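Local coordinates for Lin1909 protein (Listeria innocua, PDB 3FIJ) that is of uncharacterised function but may hydrolyse gamma-glutamyl-gamma-aminobutyrate and binds a manganese ion, at residues Ser53-Ala58 with Ile98-Ala103; Lys4-Ile9 with Ser60-Leu65; Gly108-Ala113 with Gln234-Glu239. One frame throughout, in Å; residues are numbered along the deposited sequence.

Interaction 1 of 3, residues Ser53-Ala58 with Ile98-Ala103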
ATOM      1  N   SER A  53     -30.323  27.828  -4.856  1.00 22.02           N
ATOM      2  CA  SER A  53     -31.667  28.144  -5.330  1.00 22.05           C
ATOM      3  C   SER A  53     -32.637  26.958  -5.288  1.00 23.29           C
ATOM      4  O   SER A  53     -33.851  27.158  -5.346  1.00 24.25           O
ATOM      5  CB  SER A  53     -31.602  28.673  -6.759  1.00 23.07           C
ATOM      6  OG  SER A  53     -31.120  27.676  -7.644  1.00 24.58           O
ATOM      7  N   THR A  54     -32.118  25.733  -5.199  1.00 21.47           N
ATOM      8  CA  THR A  54     -32.991  24.561  -5.150  1.00 21.08           C
ATOM      9  C   THR A  54     -33.266  24.129  -3.720  1.00 21.42           C
ATOM     10  O   THR A  54     -33.940  23.124  -3.485  1.00 21.90           O
ATOM     11  CB  THR A  54     -32.389  23.350  -5.894  1.00 21.75           C
ATOM     12  OG1 THR A  54     -31.199  22.916  -5.225  1.00 22.88           O
ATOM     13  CG2 THR A  54     -32.047  23.720  -7.330  1.00 20.94           C
ATOM     14  N   ALA A  55     -32.757  24.894  -2.762  1.00 20.99           N
ATOM     15  CA  ALA A  55     -32.949  24.558  -1.356  1.00 20.74           C
ATOM     16  C   ALA A  55     -34.408  24.518  -0.905  1.00 21.07           C
ATOM     17  O   ALA A  55     -34.813  23.591  -0.196  1.00 21.59           O
ATOM     18  CB  ALA A  55     -32.166  25.523  -0.477  1.00 19.81           C
ATOM     19  N   VAL A  56     -35.215  25.502  -1.295  1.00 20.49           N
ATOM     20  CA  VAL A  56     -36.593  25.458  -0.840  1.00 19.58           C
ATOM     21  C   VAL A  56     -37.333  24.264  -1.450  1.00 19.83           C
ATOM     22  O   VAL A  56     -38.205  23.688  -0.809  1.00 20.16           O
ATOM     23  CB  VAL A  56     -37.360  26.819  -1.083  1.00 20.61           C
ATOM     24  CG1 VAL A  56     -36.371  27.951  -1.336  1.00 16.17           C
ATOM     25  CG2 VAL A  56     -38.391  26.682  -2.184  1.00 18.31           C
ATOM     26  N   GLN A  57     -36.977  23.866  -2.670  1.00 19.42           N
ATOM     27  CA  GLN A  57     -37.636  22.713  -3.277  1.00 19.79           C
ATOM     28  C   GLN A  57     -37.199  21.449  -2.536  1.00 20.80           C
ATOM     29  O   GLN A  57     -37.956  20.487  -2.408  1.00 20.80           O
ATOM     30  CB  GLN A  57     -37.277  22.574  -4.763  1.00 19.03           C
ATOM     31  CG  GLN A  57     -37.978  21.388  -5.419  1.00 20.61           C
ATOM     32  CD  GLN A  57     -37.605  21.181  -6.881  1.00 21.08           C
ATOM     33  OE1 GLN A  57     -38.185  20.336  -7.561  1.00 22.80           O
ATOM     34  NE2 GLN A  57     -36.633  21.940  -7.363  1.00 21.86           N
ATOM     35  N   ALA A  58     -35.965  21.457  -2.051  1.00 20.18           N
ATOM     36  CA  ALA A  58     -35.441  20.315  -1.325  1.00 19.72           C
ATOM     37  C   ALA A  58     -36.216  20.117  -0.018  1.00 20.04           C
ATOM     38  O   ALA A  58     -36.679  19.014   0.264  1.00 18.75           O
ATOM     39  CB  ALA A  58     -33.957  20.513  -1.043  1.00 16.42           C
ATOM     40  N   ILE A  98     -26.280  25.889   3.887  1.00 18.58           N
ATOM     41  CA  ILE A  98     -26.694  27.165   4.466  1.00 20.74           C
ATOM     42  C   ILE A  98     -28.112  27.418   3.946  1.00 20.67           C
ATOM     43  O   ILE A  98     -29.036  27.675   4.720  1.00 20.24           O
ATOM     44  CB  ILE A  98     -25.796  28.350   4.010  1.00 20.07           C
ATOM     45  CG1 ILE A  98     -24.365  28.177   4.519  1.00 17.83           C
ATOM     46  CG2 ILE A  98     -26.388  29.665   4.512  1.00 19.40           C
ATOM     47  CD1 ILE A  98     -24.222  28.223   6.004  1.00 20.65           C
ATOM     48  N   ALA A  99     -28.269  27.321   2.626  1.00 20.32           N
ATOM     49  CA  ALA A  99     -29.564  27.525   1.981  1.00 20.04           C
ATOM     50  C   ALA A  99     -30.612  26.559   2.530  1.00 20.28           C
ATOM     51  O   ALA A  99     -31.787  26.910   2.641  1.00 20.86           O
ATOM     52  CB  ALA A  99     -29.428  27.355   0.464  1.00 18.62           C
ATOM     53  N   LEU A 100     -30.186  25.343   2.869  1.00 20.73           N
ATOM     54  CA  LEU A 100     -31.105  24.348   3.416  1.00 22.14           C
ATOM     55  C   LEU A 100     -31.635  24.726   4.796  1.00 21.32           C
ATOM     56  O   LEU A 100     -32.845  24.669   5.019  1.00 20.99           O
ATOM     57  CB  LEU A 100     -30.451  22.955   3.507  1.00 21.78           C
ATOM     58  CG  LEU A 100     -30.224  22.094   2.255  1.00 21.99           C
ATOM     59  CD1 LEU A 100     -29.548  20.784   2.660  1.00 21.10           C
ATOM     60  CD2 LEU A 100     -31.531  21.800   1.565  1.00 17.97           C
ATOM     61  N   VAL A 101     -30.757  25.106   5.726  1.00 22.41           N
ATOM     62  CA  VAL A 101     -31.236  25.459   7.066  1.00 23.66           C
ATOM     63  C   VAL A 101     -32.162  26.672   7.021  1.00 24.10           C
ATOM     64  O   VAL A 101     -33.171  26.712   7.727  1.00 25.20           O
ATOM     65  CB  VAL A 101     -30.079  25.722   8.090  1.00 24.84           C
ATOM     66  CG1 VAL A 101     -28.925  24.758   7.844  1.00 24.23           C
ATOM     67  CG2 VAL A 101     -29.634  27.152   8.048  1.00 25.13           C
ATOM     68  N   ARG A 102     -31.837  27.650   6.183  1.00 23.38           N
ATOM     69  CA  ARG A 102     -32.682  28.835   6.055  1.00 25.19           C
ATOM     70  C   ARG A 102     -34.065  28.452   5.525  1.00 24.26           C
ATOM     71  O   ARG A 102     -35.088  28.899   6.051  1.00 25.64           O
ATOM     72  CB  ARG A 102     -32.008  29.870   5.142  1.00 26.70           C
ATOM     73  CG  ARG A 102     -30.796  30.501   5.815  1.00 31.62           C
ATOM     74  CD  ARG A 102     -29.943  31.387   4.907  1.00 34.81           C
ATOM     75  NE  ARG A 102     -28.822  31.944   5.666  1.00 35.72           N
ATOM     76  CZ  ARG A 102     -27.865  32.710   5.156  1.00 37.24           C
ATOM     77  NH1 ARG A 102     -27.879  33.030   3.865  1.00 37.46           N
ATOM     78  NH2 ARG A 102     -26.887  33.148   5.941  1.00 34.85           N
ATOM     79  N   ALA A 103     -34.096  27.609   4.496  1.00 22.31           N
ATOM     80  CA  ALA A 103     -35.364  27.162   3.934  1.00 21.71           C
ATOM     81  C   ALA A 103     -36.118  26.309   4.955  1.00 21.46           C
ATOM     82  O   ALA A 103     -37.343  26.363   5.026  1.00 21.19           O
ATOM     83  CB  ALA A 103     -35.123  26.362   2.649  1.00 20.79           C
TER

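Interaction 2 of 3, residues Lys4-Ile9 with Ser60-Leu65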
ATOM      1  N   LYS A   4     -44.731   7.279   6.855  1.00 39.57           N
ATOM      2  CA  LYS A   4     -43.573   7.773   7.604  1.00 34.02           C
ATOM      3  C   LYS A   4     -43.078   9.176   7.281  1.00 30.99           C
ATOM      4  O   LYS A   4     -43.175   9.643   6.147  1.00 31.37           O
ATOM      5  CB  LYS A   4     -42.384   6.834   7.430  1.00 34.11           C
ATOM      6  CG  LYS A   4     -42.679   5.368   7.523  1.00 32.52           C
ATOM      7  CD  LYS A   4     -41.384   4.615   7.318  1.00 32.85           C
ATOM      8  CE  LYS A   4     -41.602   3.131   7.263  1.00 32.57           C
ATOM      9  NZ  LYS A   4     -40.291   2.477   7.108  1.00 33.86           N
ATOM     10  N   PRO A   5     -42.518   9.864   8.287  1.00 27.62           N
ATOM     11  CA  PRO A   5     -41.994  11.214   8.090  1.00 25.14           C
ATOM     12  C   PRO A   5     -40.750  11.102   7.196  1.00 24.14           C
ATOM     13  O   PRO A   5     -39.928  10.198   7.383  1.00 22.73           O
ATOM     14  CB  PRO A   5     -41.620  11.647   9.503  1.00 24.22           C
ATOM     15  CG  PRO A   5     -42.511  10.830  10.369  1.00 26.55           C
ATOM     16  CD  PRO A   5     -42.474   9.491   9.710  1.00 26.66           C
ATOM     17  N   VAL A   6     -40.615  12.003   6.229  1.00 21.02           N
ATOM     18  CA  VAL A   6     -39.457  11.985   5.346  1.00 18.56           C
ATOM     19  C   VAL A   6     -38.341  12.827   5.958  1.00 17.30           C
ATOM     20  O   VAL A   6     -38.571  13.956   6.383  1.00 19.46           O
ATOM     21  CB  VAL A   6     -39.805  12.554   3.944  1.00 19.21           C
ATOM     22  CG1 VAL A   6     -38.547  12.697   3.112  1.00 18.67           C
ATOM     23  CG2 VAL A   6     -40.793  11.637   3.229  1.00 17.94           C
ATOM     24  N   ILE A   7     -37.137  12.272   6.020  1.00 16.80           N
ATOM     25  CA  ILE A   7     -35.997  12.995   6.572  1.00 16.08           C
ATOM     26  C   ILE A   7     -34.917  13.209   5.509  1.00 16.12           C
ATOM     27  O   ILE A   7     -34.328  12.253   4.992  1.00 15.79           O
ATOM     28  CB  ILE A   7     -35.354  12.240   7.778  1.00 14.79           C
ATOM     29  CG1 ILE A   7     -36.383  12.036   8.894  1.00 13.66           C
ATOM     30  CG2 ILE A   7     -34.171  13.034   8.310  1.00 12.02           C
ATOM     31  CD1 ILE A   7     -36.895  13.332   9.517  1.00 11.43           C
ATOM     32  N   GLY A   8     -34.667  14.470   5.182  1.00 16.97           N
ATOM     33  CA  GLY A   8     -33.646  14.795   4.208  1.00 15.24           C
ATOM     34  C   GLY A   8     -32.303  14.742   4.912  1.00 16.13           C
ATOM     35  O   GLY A   8     -32.068  15.483   5.870  1.00 14.08           O
ATOM     36  N   ILE A   9     -31.435  13.844   4.462  1.00 15.09           N
ATOM     37  CA  ILE A   9     -30.114  13.706   5.051  1.00 14.55           C
ATOM     38  C   ILE A   9     -29.102  14.347   4.128  1.00 15.87           C
ATOM     39  O   ILE A   9     -29.040  14.047   2.936  1.00 16.72           O
ATOM     40  CB  ILE A   9     -29.713  12.239   5.243  1.00 14.21           C
ATOM     41  CG1 ILE A   9     -30.695  11.547   6.191  1.00 11.10           C
ATOM     42  CG2 ILE A   9     -28.271  12.171   5.752  1.00 12.40           C
ATOM     43  CD1 ILE A   9     -30.355  10.088   6.465  1.00  9.71           C
ATOM     44  N   SER A  60     -39.104  21.246   0.699  1.00 20.54           N
ATOM     45  CA  SER A  60     -40.516  21.012   0.455  1.00 23.05           C
ATOM     46  C   SER A  60     -40.880  19.530   0.493  1.00 24.37           C
ATOM     47  O   SER A  60     -41.966  19.179   0.947  1.00 27.09           O
ATOM     48  CB  SER A  60     -40.961  21.621  -0.887  1.00 24.59           C
ATOM     49  OG  SER A  60     -40.420  20.925  -1.998  1.00 27.49           O
ATOM     50  N   LEU A  61     -39.997  18.641   0.044  1.00 24.28           N
ATOM     51  CA  LEU A  61     -40.384  17.237   0.085  1.00 24.76           C
ATOM     52  C   LEU A  61     -39.961  16.429   1.303  1.00 22.51           C
ATOM     53  O   LEU A  61     -40.168  15.221   1.342  1.00 21.98           O
ATOM     54  CB  LEU A  61     -39.991  16.501  -1.210  1.00 28.83           C
ATOM     55  CG  LEU A  61     -38.597  16.495  -1.825  1.00 30.57           C
ATOM     56  CD1 LEU A  61     -38.440  17.651  -2.778  1.00 32.54           C
ATOM     57  CD2 LEU A  61     -37.572  16.518  -0.720  1.00 33.87           C
ATOM     58  N   VAL A  62     -39.394  17.083   2.308  1.00 20.95           N
ATOM     59  CA  VAL A  62     -39.009  16.371   3.525  1.00 19.82           C
ATOM     60  C   VAL A  62     -39.755  16.977   4.708  1.00 21.01           C
ATOM     61  O   VAL A  62     -40.248  18.105   4.627  1.00 21.45           O
ATOM     62  CB  VAL A  62     -37.478  16.461   3.811  1.00 19.41           C
ATOM     63  CG1 VAL A  62     -36.692  16.212   2.532  1.00 17.89           C
ATOM     64  CG2 VAL A  62     -37.127  17.814   4.421  1.00 18.61           C
ATOM     65  N   ASP A  63     -39.836  16.233   5.805  1.00 20.73           N
ATOM     66  CA  ASP A  63     -40.514  16.724   7.003  1.00 22.53           C
ATOM     67  C   ASP A  63     -39.512  17.124   8.072  1.00 23.35           C
ATOM     68  O   ASP A  63     -39.875  17.761   9.060  1.00 24.14           O
ATOM     69  CB  ASP A  63     -41.459  15.656   7.556  1.00 23.07           C
ATOM     70  CG  ASP A  63     -42.506  15.235   6.541  1.00 24.64           C
ATOM     71  OD1 ASP A  63     -43.302  16.108   6.124  1.00 22.32           O
ATOM     72  OD2 ASP A  63     -42.524  14.038   6.158  1.00 25.06           O
ATOM     73  N   GLY A  64     -38.251  16.746   7.868  1.00 23.87           N
ATOM     74  CA  GLY A  64     -37.203  17.071   8.821  1.00 22.77           C
ATOM     75  C   GLY A  64     -35.854  17.085   8.127  1.00 23.10           C
ATOM     76  O   GLY A  64     -35.665  16.385   7.125  1.00 23.46           O
ATOM     77  N   LEU A  65     -34.920  17.872   8.658  1.00 21.97           N
ATOM     78  CA  LEU A  65     -33.577  18.005   8.080  1.00 19.29           C
ATOM     79  C   LEU A  65     -32.445  17.523   9.002  1.00 18.80           C
ATOM     80  O   LEU A  65     -32.293  18.010  10.125  1.00 18.23           O
ATOM     81  CB  LEU A  65     -33.334  19.471   7.706  1.00 19.83           C
ATOM     82  CG  LEU A  65     -31.927  19.880   7.260  1.00 18.88           C
ATOM     83  CD1 LEU A  65     -31.574  19.190   5.942  1.00 18.19           C
ATOM     84  CD2 LEU A  65     -31.869  21.391   7.120  1.00 15.93           C
TER

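Interaction 3 of 3, residues Gly108-Ala113 with Gln234-Glu239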
ATOM      1  N   GLY A 108     -40.334  26.042   9.367  1.00 26.96           N
ATOM      2  CA  GLY A 108     -40.559  25.619  10.738  1.00 25.44           C
ATOM      3  C   GLY A 108     -40.357  24.134  10.986  1.00 25.64           C
ATOM      4  O   GLY A 108     -40.765  23.608  12.023  1.00 26.22           O
ATOM      5  N   LYS A 109     -39.725  23.451  10.038  1.00 24.41           N
ATOM      6  CA  LYS A 109     -39.473  22.025  10.172  1.00 24.09           C
ATOM      7  C   LYS A 109     -38.265  21.797  11.061  1.00 22.57           C
ATOM      8  O   LYS A 109     -37.321  22.578  11.047  1.00 23.51           O
ATOM      9  CB  LYS A 109     -39.263  21.397   8.790  1.00 24.30           C
ATOM     10  CG  LYS A 109     -40.500  21.491   7.919  1.00 22.96           C
ATOM     11  CD  LYS A 109     -40.287  20.896   6.542  1.00 25.09           C
ATOM     12  CE  LYS A 109     -41.551  21.047   5.697  1.00 23.47           C
ATOM     13  NZ  LYS A 109     -41.319  20.667   4.283  1.00 23.53           N
ATOM     14  N   PRO A 110     -38.280  20.714  11.851  1.00 22.66           N
ATOM     15  CA  PRO A 110     -37.188  20.370  12.769  1.00 21.08           C
ATOM     16  C   PRO A 110     -35.842  20.107  12.088  1.00 20.10           C
ATOM     17  O   PRO A 110     -35.783  19.551  10.993  1.00 20.02           O
ATOM     18  CB  PRO A 110     -37.732  19.151  13.492  1.00 22.07           C
ATOM     19  CG  PRO A 110     -38.528  18.468  12.414  1.00 22.58           C
ATOM     20  CD  PRO A 110     -39.277  19.628  11.794  1.00 23.08           C
ATOM     21  N   ILE A 111     -34.772  20.509  12.766  1.00 18.60           N
ATOM     22  CA  ILE A 111     -33.404  20.372  12.272  1.00 16.06           C
ATOM     23  C   ILE A 111     -32.518  19.703  13.323  1.00 15.47           C
ATOM     24  O   ILE A 111     -32.488  20.135  14.471  1.00 14.72           O
ATOM     25  CB  ILE A 111     -32.785  21.763  11.988  1.00 17.53           C
ATOM     26  CG1 ILE A 111     -33.641  22.511  10.967  1.00 17.34           C
ATOM     27  CG2 ILE A 111     -31.311  21.623  11.548  1.00 12.43           C
ATOM     28  CD1 ILE A 111     -33.243  23.977  10.789  1.00 19.20           C
ATOM     29  N   PHE A 112     -31.808  18.653  12.921  1.00 14.79           N
ATOM     30  CA  PHE A 112     -30.879  17.944  13.798  1.00 13.86           C
ATOM     31  C   PHE A 112     -29.523  17.999  13.081  1.00 13.35           C
ATOM     32  O   PHE A 112     -29.376  17.525  11.950  1.00 12.80           O
ATOM     33  CB  PHE A 112     -31.350  16.486  14.026  1.00 13.64           C
ATOM     34  CG  PHE A 112     -30.473  15.682  14.979  1.00 11.51           C
ATOM     35  CD1 PHE A 112     -29.787  16.301  16.026  1.00 10.85           C
ATOM     36  CD2 PHE A 112     -30.344  14.304  14.826  1.00  9.72           C
ATOM     37  CE1 PHE A 112     -28.977  15.554  16.911  1.00  7.68           C
ATOM     38  CE2 PHE A 112     -29.540  13.553  15.706  1.00  9.76           C
ATOM     39  CZ  PHE A 112     -28.855  14.185  16.748  1.00  6.22           C
ATOM     40  N   ALA A 113     -28.538  18.603  13.735  1.00 13.47           N
ATOM     41  CA  ALA A 113     -27.211  18.737  13.150  1.00 13.44           C
ATOM     42  C   ALA A 113     -26.160  17.954  13.935  1.00 12.85           C
ATOM     43  O   ALA A 113     -26.138  17.975  15.166  1.00 11.87           O
ATOM     44  CB  ALA A 113     -26.826  20.204  13.088  1.00 15.22           C
ATOM     45  N   GLN A 234     -34.704   9.707  17.355  1.00 19.26           N
ATOM     46  CA  GLN A 234     -36.128   9.471  17.582  1.00 20.07           C
ATOM     47  C   GLN A 234     -36.823  10.813  17.743  1.00 20.55           C
ATOM     48  O   GLN A 234     -37.886  11.050  17.158  1.00 22.36           O
ATOM     49  CB  GLN A 234     -36.344   8.626  18.841  1.00 20.20           C
ATOM     50  CG  GLN A 234     -37.800   8.232  19.077  1.00 18.88           C
ATOM     51  CD  GLN A 234     -38.377   7.417  17.929  1.00 21.11           C
ATOM     52  OE1 GLN A 234     -37.928   6.301  17.652  1.00 22.23           O
ATOM     53  NE2 GLN A 234     -39.374   7.974  17.253  1.00 20.04           N
ATOM     54  N   ALA A 235     -36.210  11.694  18.530  1.00 20.78           N
ATOM     55  CA  ALA A 235     -36.759  13.028  18.770  1.00 20.76           C
ATOM     56  C   ALA A 235     -36.924  13.786  17.448  1.00 22.40           C
ATOM     57  O   ALA A 235     -37.960  14.399  17.201  1.00 23.57           O
ATOM     58  CB  ALA A 235     -35.852  13.800  19.716  1.00 17.03           C
ATOM     59  N   LEU A 236     -35.907  13.745  16.595  1.00 22.82           N
ATOM     60  CA  LEU A 236     -35.992  14.428  15.306  1.00 22.44           C
ATOM     61  C   LEU A 236     -37.194  13.921  14.511  1.00 21.94           C
ATOM     62  O   LEU A 236     -37.952  14.704  13.951  1.00 20.89           O
ATOM     63  CB  LEU A 236     -34.724  14.200  14.482  1.00 20.83           C
ATOM     64  CG  LEU A 236     -34.863  14.681  13.033  1.00 22.94           C
ATOM     65  CD1 LEU A 236     -35.057  16.204  13.003  1.00 20.94           C
ATOM     66  CD2 LEU A 236     -33.629  14.277  12.236  1.00 23.04           C
ATOM     67  N   VAL A 237     -37.361  12.603  14.461  1.00 22.11           N
ATOM     68  CA  VAL A 237     -38.475  12.019  13.728  1.00 21.91           C
ATOM     69  C   VAL A 237     -39.813  12.319  14.402  1.00 23.03           C
ATOM     70  O   VAL A 237     -40.796  12.619  13.722  1.00 22.19           O
ATOM     71  CB  VAL A 237     -38.298  10.488  13.563  1.00 21.86           C
ATOM     72  CG1 VAL A 237     -39.597   9.853  13.059  1.00 18.60           C
ATOM     73  CG2 VAL A 237     -37.158  10.209  12.582  1.00 18.09           C
ATOM     74  N   ASP A 238     -39.855  12.237  15.731  1.00 23.58           N
ATOM     75  CA  ASP A 238     -41.091  12.532  16.460  1.00 24.96           C
ATOM     76  C   ASP A 238     -41.515  13.962  16.175  1.00 25.46           C
ATOM     77  O   ASP A 238     -42.678  14.242  15.886  1.00 25.38           O
ATOM     78  CB  ASP A 238     -40.895  12.381  17.974  1.00 25.23           C
ATOM     79  CG  ASP A 238     -40.795  10.939  18.408  1.00 25.60           C
ATOM     80  OD1 ASP A 238     -41.219  10.060  17.627  1.00 26.77           O
ATOM     81  OD2 ASP A 238     -40.306  10.683  19.532  1.00 25.27           O
ATOM     82  N   GLU A 239     -40.545  14.863  16.256  1.00 26.38           N
ATOM     83  CA  GLU A 239     -40.789  16.273  16.029  1.00 28.78           C
ATOM     84  C   GLU A 239     -41.182  16.549  14.578  1.00 30.04           C
ATOM     85  O   GLU A 239     -42.119  17.304  14.317  1.00 29.78           O
ATOM     86  CB  GLU A 239     -39.547  17.069  16.415  1.00 28.83           C
ATOM     87  CG  GLU A 239     -39.827  18.396  17.101  1.00 32.20           C
ATOM     88  CD  GLU A 239     -40.546  18.250  18.434  1.00 32.86           C
ATOM     89  OE1 GLU A 239     -40.207  17.339  19.219  1.00 32.27           O
ATOM     90  OE2 GLU A 239     -41.446  19.070  18.706  1.00 36.18           O
TER

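Interaction 1 of 3, residues Ser53-Ala58 with Ile98-Ala103
Ala55 meets Ala99 with no flat side chain between them; the guanidinium of Arg102 lies off the contact, and Ile98 CG2, one turn earlier on the same helix, sits centrally over one face, 3.4 Å from the Arg102 guanidinium plane. The arrangement is helix-to-helix packing in an alpha/beta sandwich: helices 55-60 and 91-106 lie side by side over the same face of the main sheet. Small side chains bring them close. Ala55 CB comes within 3.4 Å of Ala99 CB, closer than two methyl groups normally approach. Ala55 CB also lies 3.4 Å from Ala99 O, so the methyl also rests against the backbone carbonyl. Leu100 covers the adjoining side: with CG anti to its carbonyl carbon (chi1 -75°), its branch CD2 reaches across to Ala58 CB at 3.8 Å. Leu100 and Ala103 also touch Ile59, which follows on the shorter helix. No hydrogen bond spans the two segments. On another side of helix 91-106, Ile98 and Val101 pack on Leu120 and Ala124 of helix 116-124, while Ala58 touches Phe43 of a second subunit. One turn along from Ala99, the Ala103 methyl rests on the opposing backbone, with CB 3.9 Å from Val56 CA and 4.0 Å from Ala55 O.

Interaction 2 of 3, residues Lys4-Ile9 with Ser60-Leu65
Val6 is gripped at both ends of its backbone by Asp63. Its N-H points almost straight at the carboxylate, Val6 N to Asp63 OD2 being 2.8 Å at an N-H...O angle of 171°; OD2 accepts it with its anti lone pair, the one facing away from the other oxygen. Val6 O in turn accepts Asp63 N at 2.7 Å, with the donor tilted 25° from the carbonyl plane; Gly64 N adds a weak second bond to the same oxygen. With Asp63 CG anti to its carbonyl carbon (chi1 -59°), the carboxylate stands on the same side as its own N-H, and both reach one residue. Further along, Gly8 N donates to Gly64 O at 2.9 Å, nearly along the C=O axis, and Ile7 CA approaches this acceptor in a CA-H...O contact. Side chains lie over the bare glycines: Ile7 CD1 is 3.8 Å from Gly64 CA, and Val62 CG1 is 3.8 Å from Gly8 CA. Outside this shell, Ile7 packs on Ile37 of helix 31-40, Val62 touches Ile45, and Val6 packs on Gln57 of a second subunit. The Ile7-Gly64 and Gly8-Leu65 bridges are parallel, as between adjacent strands of the parallel part of the alpha/beta sheet of class I glutamine amidotransferases.

Interaction 3 of 3, residues Gly108-Ala113 with Gln234-Glu239
Apolar packing of a helix on a sheet joins Pro110, just before strand 111-114, and Phe112 within it to Leu236 and Glu239 of helix 227-241. Leu236 carries most of it. With its CG anti to the backbone N (chi1 170°), both methyls reach the strand: CD2 lies 3.6 Å from Phe112 CB, and CD1 lies 4.0 Å from Pro110 CB. Leu236 CD2 comes to the edge of the Phe112 ring, close to its plane, and the ring runs on past the leucine at a slant. There it meets Phe233 edge-to-face and touches Leu213 and Val215 of the neighbouring strand. About one turn after Leu236, Glu239 meets Pro110, whose CG is 3.9 Å from Glu239 C and whose CB is 4.0 Å from Glu239 CB; Trp211 touches both residues. On the helix, away from the strand, Gln234 NE2 donates to Asp238 OD1 at 2.8 Å from above the carboxylate plane. The Phe112 side chain is close to Cys115, His218 and Glu220 but makes no contact with them. Their geometry is consistent with the Cys-His-Glu triad of class I glutamine amidotransferases, in which a strand followed by a helix presents the nucleophilic cysteine.

From the N terminus, residues 4-9 open interaction 2 and 53-58 open interaction 1; 60-65 then close the first of these, and 98-103 the second, so the two cross. Interaction 3 follows in series: it starts at 108-113 and is closed 121 residues later by 234-239. Interaction 2 joins strands 6-10 and 64-67, interaction 1 pairs the helices before and after strand 64-67, and interaction 3 lays the C-terminal helix on the next strand, 111-114. They also touch: Leu65 packs under Leu100 and Val101, Val101 meets Ile111, and Leu65 O probably accepts a hydrogen bond from Phe112 N, with Lys109 NZ probably bonded to Val62 O.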